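PDB 4WES: nitrogenase molybdenum-iron protein beta chain, which pairs with the alpha chain in the nitrogenase tetramer, sharing the [8Fe-7S] cluster and taking part in the reduction of dinitrogen to ammonium. Local coordinates for residues B[69-72]-B[73-77]; B[271-274]-B[275-279]; B[352-355]-B[356-359]. All blocks are in the same frame, centred on the assembly; numbering follows the deposited sequence.

Interaction 1 of 3, residues B[69-72]-B[73-77]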
loop_
_atom_site.group_PDB
_atom_site.type_symbol
_atom_site.label_atom_id
_atom_site.label_comp_id
_atom_site.label_asym_id
_atom_site.label_seq_id
_atom_site.Cartn_x
_atom_site.Cartn_y
_atom_site.Cartn_z
ATOM N N SER B 69 37.596 -12.550 -10.042
ATOM C CA SER B 69 38.802 -13.269 -10.396
ATOM C C SER B 69 38.564 -14.447 -11.330
ATOM O O SER B 69 39.522 -14.991 -11.894
ATOM C CB SER B 69 39.528 -13.719 -9.140
ATOM O OG SER B 69 40.051 -12.618 -8.427
ATOM N N SER B 70 37.307 -14.890 -11.459
ATOM C CA SER B 70 36.975 -15.999 -12.348
ATOM C C SER B 70 37.884 -17.229 -12.149
ATOM O O SER B 70 38.553 -17.708 -13.068
ATOM C CB SER B 70 36.937 -15.589 -13.819
ATOM O OG SER B 70 35.836 -14.717 -14.079
ATOM N N PHE B 71 37.901 -17.761 -10.921
ATOM C CA PHE B 71 38.674 -18.979 -10.655
ATOM C C PHE B 71 38.278 -20.101 -11.609
ATOM O O PHE B 71 37.092 -20.317 -11.908
ATOM C CB PHE B 71 38.455 -19.495 -9.235
ATOM C CG PHE B 71 39.266 -18.807 -8.141
ATOM C CD1 PHE B 71 39.524 -17.452 -8.122
ATOM C CD2 PHE B 71 39.738 -19.540 -7.108
ATOM C CE1 PHE B 71 40.208 -16.867 -7.097
ATOM C CE2 PHE B 71 40.419 -18.957 -6.067
ATOM C CZ PHE B 71 40.630 -17.611 -6.058
ATOM N N THR B 72 39.282 -20.894 -11.984
ATOM C CA THR B 72 39.134 -22.143 -12.695
ATOM C C THR B 72 39.640 -23.262 -11.796
ATOM O O THR B 72 40.126 -23.017 -10.700
ATOM C CB THR B 72 39.993 -22.140 -13.969
ATOM O OG1 THR B 72 41.359 -22.004 -13.553
ATOM C CG2 THR B 72 39.595 -20.997 -14.914
ATOM N N GLU B 73 39.585 -24.488 -12.298
ATOM C CA GLU B 73 40.106 -25.604 -11.530
ATOM C C GLU B 73 41.608 -25.448 -11.242
ATOM O O GLU B 73 42.100 -25.843 -10.205
ATOM C CB GLU B 73 39.809 -26.905 -12.253
ATOM C CG GLU B 73 40.132 -28.142 -11.449
ATOM C CD GLU B 73 39.420 -29.394 -11.950
ATOM O OE1 GLU B 73 38.457 -29.331 -12.739
ATOM O OE2 GLU B 73 39.821 -30.481 -11.526
ATOM N N GLY B 74 42.327 -24.804 -12.138
ATOM C CA GLY B 74 43.730 -24.500 -11.852
ATOM C C GLY B 74 43.963 -23.707 -10.581
ATOM O O GLY B 74 44.942 -23.932 -9.844
ATOM N N ALA B 75 43.102 -22.739 -10.318
ATOM C CA ALA B 75 43.227 -21.907 -9.140
ATOM C C ALA B 75 43.003 -22.730 -7.918
ATOM O O ALA B 75 43.598 -22.502 -6.849
ATOM C CB ALA B 75 42.224 -20.779 -9.192
ATOM N N SER B 76 42.123 -23.706 -8.086
ATOM C CA SER B 76 41.725 -24.530 -6.976
ATOM C C SER B 76 42.936 -25.337 -6.580
ATOM O O SER B 76 43.004 -25.876 -5.499
ATOM C CB SER B 76 40.557 -25.430 -7.335
ATOM O OG SER B 76 40.991 -26.537 -8.094
ATOM N N VAL B 77 43.910 -25.373 -7.475
ATOM C CA VAL B 77 45.202 -26.011 -7.220
ATOM C C VAL B 77 46.373 -25.049 -6.847
ATOM O O VAL B 77 47.073 -25.270 -5.870
ATOM C CB VAL B 77 45.585 -26.903 -8.424
ATOM C CG1 VAL B 77 47.060 -27.273 -8.384
ATOM C CG2 VAL B 77 44.693 -28.142 -8.463
#

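Interaction 2 of 3, residues B[271-274]-B[275-279]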
loop_
_atom_site.group_PDB
_atom_site.type_symbol
_atom_site.label_atom_id
_atom_site.label_comp_id
_atom_site.label_asym_id
_atom_site.label_seq_id
_atom_site.Cartn_x
_atom_site.Cartn_y
_atom_site.Cartn_z
ATOM N N SER B 271 11.767 4.805 20.653
ATOM C CA SER B 271 12.930 4.816 21.533
ATOM C C SER B 271 14.230 4.747 20.769
ATOM O O SER B 271 15.193 5.422 21.132
ATOM C CB SER B 271 12.850 3.736 22.598
ATOM O OG SER B 271 12.888 2.433 22.031
ATOM N N ALA B 272 14.287 3.961 19.700
ATOM C CA ALA B 272 15.560 3.831 18.986
ATOM C C ALA B 272 15.911 5.131 18.235
ATOM O O ALA B 272 17.063 5.504 18.168
ATOM C CB ALA B 272 15.541 2.640 18.058
ATOM N N THR B 273 14.925 5.819 17.673
ATOM C CA THR B 273 15.221 7.127 17.077
ATOM C C THR B 273 15.560 8.139 18.171
ATOM O O THR B 273 16.530 8.900 18.034
ATOM C CB THR B 273 14.098 7.630 16.172
ATOM O OG1 THR B 273 13.854 6.645 15.155
ATOM C CG2 THR B 273 14.487 8.929 15.504
ATOM N N ASP B 274 14.791 8.148 19.247
ATOM C CA ASP B 274 15.085 9.032 20.371
ATOM C C ASP B 274 16.517 8.838 20.842
ATOM O O ASP B 274 17.223 9.811 21.139
ATOM C CB ASP B 274 14.137 8.732 21.537
ATOM C CG ASP B 274 12.720 9.273 21.383
ATOM O OD1 ASP B 274 12.421 10.000 20.399
ATOM O OD2 ASP B 274 11.905 8.931 22.277
ATOM N N GLU B 275 16.954 7.580 20.977
ATOM C CA GLU B 275 18.318 7.306 21.479
ATOM C C GLU B 275 19.391 7.847 20.529
ATOM O O GLU B 275 20.458 8.329 20.956
ATOM C CB GLU B 275 18.497 5.813 21.704
ATOM C CG GLU B 275 17.722 5.335 22.931
ATOM C CD GLU B 275 17.259 3.879 22.898
ATOM O OE1 GLU B 275 17.695 3.055 22.033
ATOM O OE2 GLU B 275 16.399 3.551 23.777
ATOM N N PHE B 276 19.150 7.775 19.233
ATOM C CA PHE B 276 20.044 8.345 18.228
ATOM C C PHE B 276 20.094 9.860 18.345
ATOM O O PHE B 276 21.187 10.426 18.390
ATOM C CB PHE B 276 19.557 7.878 16.825
ATOM C CG PHE B 276 20.193 8.586 15.676
ATOM C CD1 PHE B 276 21.503 8.320 15.318
ATOM C CD2 PHE B 276 19.489 9.501 14.940
ATOM C CE1 PHE B 276 22.085 8.981 14.238
ATOM C CE2 PHE B 276 20.061 10.160 13.865
ATOM C CZ PHE B 276 21.370 9.910 13.526
ATOM N N ILE B 277 18.946 10.526 18.384
ATOM C CA ILE B 277 18.922 11.984 18.494
ATOM C C ILE B 277 19.596 12.426 19.804
ATOM O O ILE B 277 20.394 13.384 19.826
ATOM C CB ILE B 277 17.481 12.501 18.420
ATOM C CG1 ILE B 277 16.867 12.210 17.054
ATOM C CG2 ILE B 277 17.387 13.992 18.730
ATOM C CD1 ILE B 277 17.560 12.841 15.876
ATOM N N MET B 278 19.320 11.737 20.899
ATOM C CA MET B 278 19.965 12.089 22.192
ATOM C C MET B 278 21.462 11.887 22.145
ATOM O O MET B 278 22.213 12.707 22.688
ATOM C CB MET B 278 19.350 11.312 23.348
ATOM C CG MET B 278 17.905 11.682 23.665
ATOM S SD MET B 278 17.656 13.374 24.148
ATOM C CE MET B 278 17.788 14.218 22.570
ATOM N N ALA B 279 21.945 10.818 21.492
ATOM C CA ALA B 279 23.384 10.617 21.363
ATOM C C ALA B 279 23.997 11.777 20.619
ATOM O O ALA B 279 25.088 12.266 20.993
ATOM C CB ALA B 279 23.683 9.312 20.649
HETATM O O HOH W 1 15.443 1.214 21.505
#

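Interaction 3 of 3, residues B[352-355]-B[356-359]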
loop_
_atom_site.group_PDB
_atom_site.type_symbol
_atom_site.label_atom_id
_atom_site.label_comp_id
_atom_site.label_asym_id
_atom_site.label_seq_id
_atom_site.Cartn_x
_atom_site.Cartn_y
_atom_site.Cartn_z
ATOM N N LYS B 352 19.148 -12.295 23.260
ATOM C CA LYS B 352 19.131 -11.565 24.522
ATOM C C LYS B 352 18.304 -10.290 24.432
ATOM O O LYS B 352 17.502 -10.006 25.329
ATOM C CB LYS B 352 20.555 -11.227 24.947
ATOM C CG LYS B 352 21.331 -12.424 25.451
ATOM C CD LYS B 352 22.763 -12.036 25.784
ATOM C CE LYS B 352 23.674 -13.237 25.959
ATOM N NZ LYS B 352 25.087 -12.774 25.933
ATOM N N GLU B 353 18.493 -9.511 23.366
ATOM C CA GLU B 353 17.793 -8.243 23.254
ATOM C C GLU B 353 16.293 -8.426 23.069
ATOM O O GLU B 353 15.502 -7.696 23.660
ATOM C CB GLU B 353 18.381 -7.398 22.138
ATOM C CG GLU B 353 19.819 -7.027 22.357
ATOM C CD GLU B 353 19.979 -6.060 23.471
ATOM O OE1 GLU B 353 19.331 -4.988 23.436
ATOM O OE2 GLU B 353 20.780 -6.366 24.375
ATOM N N ILE B 354 15.889 -9.357 22.222
ATOM C CA ILE B 354 14.473 -9.625 21.959
ATOM C C ILE B 354 13.809 -10.169 23.225
ATOM O O ILE B 354 12.737 -9.734 23.649
ATOM C CB ILE B 354 14.254 -10.659 20.805
ATOM C CG1 ILE B 354 14.765 -10.196 19.430
ATOM C CG2 ILE B 354 12.777 -11.001 20.688
ATOM C CD1 ILE B 354 14.148 -8.911 18.895
ATOM N N ASP B 355 14.453 -11.157 23.837
ATOM C CA ASP B 355 13.896 -11.712 25.058
ATOM C C ASP B 355 13.699 -10.624 26.110
ATOM O O ASP B 355 12.682 -10.598 26.821
ATOM C CB ASP B 355 14.778 -12.821 25.627
ATOM C CG ASP B 355 14.685 -14.146 24.871
ATOM O OD1 ASP B 355 13.788 -14.336 24.039
ATOM O OD2 ASP B 355 15.525 -15.043 25.184
ATOM N N ALA B 356 14.693 -9.744 26.228
ATOM C CA ALA B 356 14.616 -8.706 27.251
ATOM C C ALA B 356 13.477 -7.720 27.002
ATOM O O ALA B 356 12.781 -7.328 27.956
ATOM C CB ALA B 356 15.940 -7.956 27.354
ATOM N N MET B 357 13.260 -7.298 25.758
ATOM C CA MET B 357 12.162 -6.360 25.503
ATOM C C MET B 357 10.802 -7.030 25.694
ATOM O O MET B 357 9.872 -6.374 26.157
ATOM C CB MET B 357 12.294 -5.650 24.153
ATOM C CG MET B 357 12.107 -6.569 22.958
ATOM S SD MET B 357 12.283 -5.746 21.375
ATOM C CE MET B 357 14.020 -5.312 21.404
ATOM N N LEU B 358 10.677 -8.324 25.342
ATOM C CA LEU B 358 9.441 -9.045 25.589
ATOM C C LEU B 358 9.174 -9.123 27.085
ATOM O O LEU B 358 8.044 -8.892 27.534
ATOM C CB LEU B 358 9.497 -10.447 24.974
ATOM C CG LEU B 358 9.521 -10.479 23.450
ATOM C CD1 LEU B 358 9.880 -11.889 22.989
ATOM C CD2 LEU B 358 8.201 -10.037 22.860
ATOM N N ALA B 359 10.204 -9.426 27.869
ATOM C CA ALA B 359 10.018 -9.525 29.305
ATOM C C ALA B 359 9.623 -8.171 29.890
ATOM O O ALA B 359 8.756 -8.119 30.776
ATOM C CB ALA B 359 11.281 -10.054 29.965
#

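Interaction 1 of 3, residues B[69-72]-B[73-77]
Thr-72 and Gly-74 meet where the chain turns into helix 73-78: the threonine stands at the N-cap, and its OG1 accepts a weak hydrogen bond from Gly-74 N at 3.3 Å. The bond is strongly bent, with an N-H...O angle of 122°. OG1 is turned between the backbone N and the carbonyl carbon (chi1 62°), which brings the hydroxyl over the start of the helix and swings CG2 anti to the carbonyl carbon. The backbone O of Thr-72 serves the same turn, taking weak bonds from Ala-75 N (3.0 Å) and Ser-76 N (3.4 Å), while the CB of Ala-75 rests against it.

On the apolar side, Ala-75 turns its methyl group toward 69-72, where it also meets Phe-71. The ring and the methyl come together obliquely, CD2 lying nearest to the Ala-75 CB at 3.5 Å, with CG and CE2 a little farther off. Ser-69 CB adjoins the ring edge in its plane.

The side chain of Phe-71 is about 8 Å from the bound [8Fe-7S] cluster. Its ring meets His-43 edge-to-face and packs on Leu-107, Ser-108 and Leu-111 of helix 106-111, which begins at the cluster ligand Cys-106. The turn links strand 67-68, outermost within this chain in its parallel sheet, to helix 73-78; Ala-75 also touches Asn-83 of helix 81-95, and Thr-72 packs on Asp-389 of the alpha chain.

Interaction 2 of 3, residues B[271-274]-B[275-279]
Glu-275 reaches back one helical turn over Ser-271, its CG anti to its own carbonyl carbon (chi1 -73°) and its chain extended beyond. This course lays CG and CD along the carbonyl oxygen of Ser-271, CG coming to 3.1 Å from that O, and sets OE2 beside the Ser-271 CB at 3.7 Å. No direct hydrogen bond joins the two side chains; a water spans them instead, donating to Ser-271 OG at 2.9 Å and to Glu-275 OE1 at 3.0 Å. Ser-271 OG is also hydrogen-bonded to Glu-333.

Met-278, three residues on, leans back in the same way, its CG lying 3.2 Å from Asp-274 O. The carboxylate of the buried Asp-274 finds its partners beyond this turn: OD1 forms a salt bridge with Arg-296 and a hydrogen bond with Tyr-427. Phe-276 departs from the pattern. With CG anti to the backbone N (chi1 168°), its ring leads away to Ile-187 and Leu-190 of helix 181-193, while CB remains against Thr-273 O. Ile-277 keeps CG1 near that same oxygen and packs on Tyr-427 and, together with Met-278, on Trp-519 of the alpha chain.

Beneath these side chains, Ile-277 N reaches Thr-273 O at 2.9 Å in an almost straight bond, and the other i to i+4 bonds continue the turn. The arrangement is that of a regular alpha-helix following strand 261-264, outermost within this chain in its parallel sheet and touched by Ala-279, as in the Rossmann-like alpha/beta domains of this family.

Interaction 3 of 3, residues B[352-355]-B[356-359]
Leu-358 leans back along helix 348-360 against Ile-354, the two side chains lying side by side and pointing the same way. Its CB starts between two carbonyl oxygens of the preceding turn, 3.6 Å from Ile-354 O and slightly farther from Asp-355 O. With CG anti to its own carbonyl carbon (chi1 -68°), the chain runs back over the helix, and CG comes to 3.3 Å from Ile-354 O. Of the two methyls at the tip, CD1 extends this course: it stays near that oxygen and meets Ile-354 CG2 at 3.8 Å, a contact less certain than the rest because Ile-354 adopts two conformers. The same carbonyl receives Leu-358 N at 3.0 Å in a nearly linear bond, so one oxygen is bonded by the leucine backbone and covered by its side chain.

Met-357 takes a different path, its CG turned between backbone N and carbonyl carbon (chi1 68°). CG lies over Ile-354 O, and the later bend carries CE back to 3.6 Å from Glu-353 O. Glu-353 directs OE1 to a salt bridge with Arg-265, whose side chain also touches Met-357.

Ile-354 and Leu-358 both pack on Val-368 of strand 367-370, and on the strand 337-343 side they meet Val-341 and Pro-338 respectively. This apolar helix face against a parallel sheet is characteristic of a beta-alpha-beta crossover, here formed by strand 337-343, helix 348-360 and strand 367-370.

Overall arrangement
The three contacts follow one another along the chain, each local to a helix or its start and each associated with a different parallel sheet. Interaction 1 adjoins the sheet containing strand 67-68, near the [8Fe-7S] cluster; interactions 2 and 3 lie far from it. The centre of interaction 1 is about 48 Å from that of interaction 2 and 46 Å from that of interaction 3. The latter two have centres about 19 Å and nearest atoms about 8 Å apart. Helix 321-333 links them: Glu-333 hydrogen-bonds Ser-271, Lys-329 does so weakly, and Ser-328, Lys-329 and Ile-332 touch Met-357. The chain is thus built of several alpha/beta units, the first carrying cluster ligands Cys-48 and Cys-106.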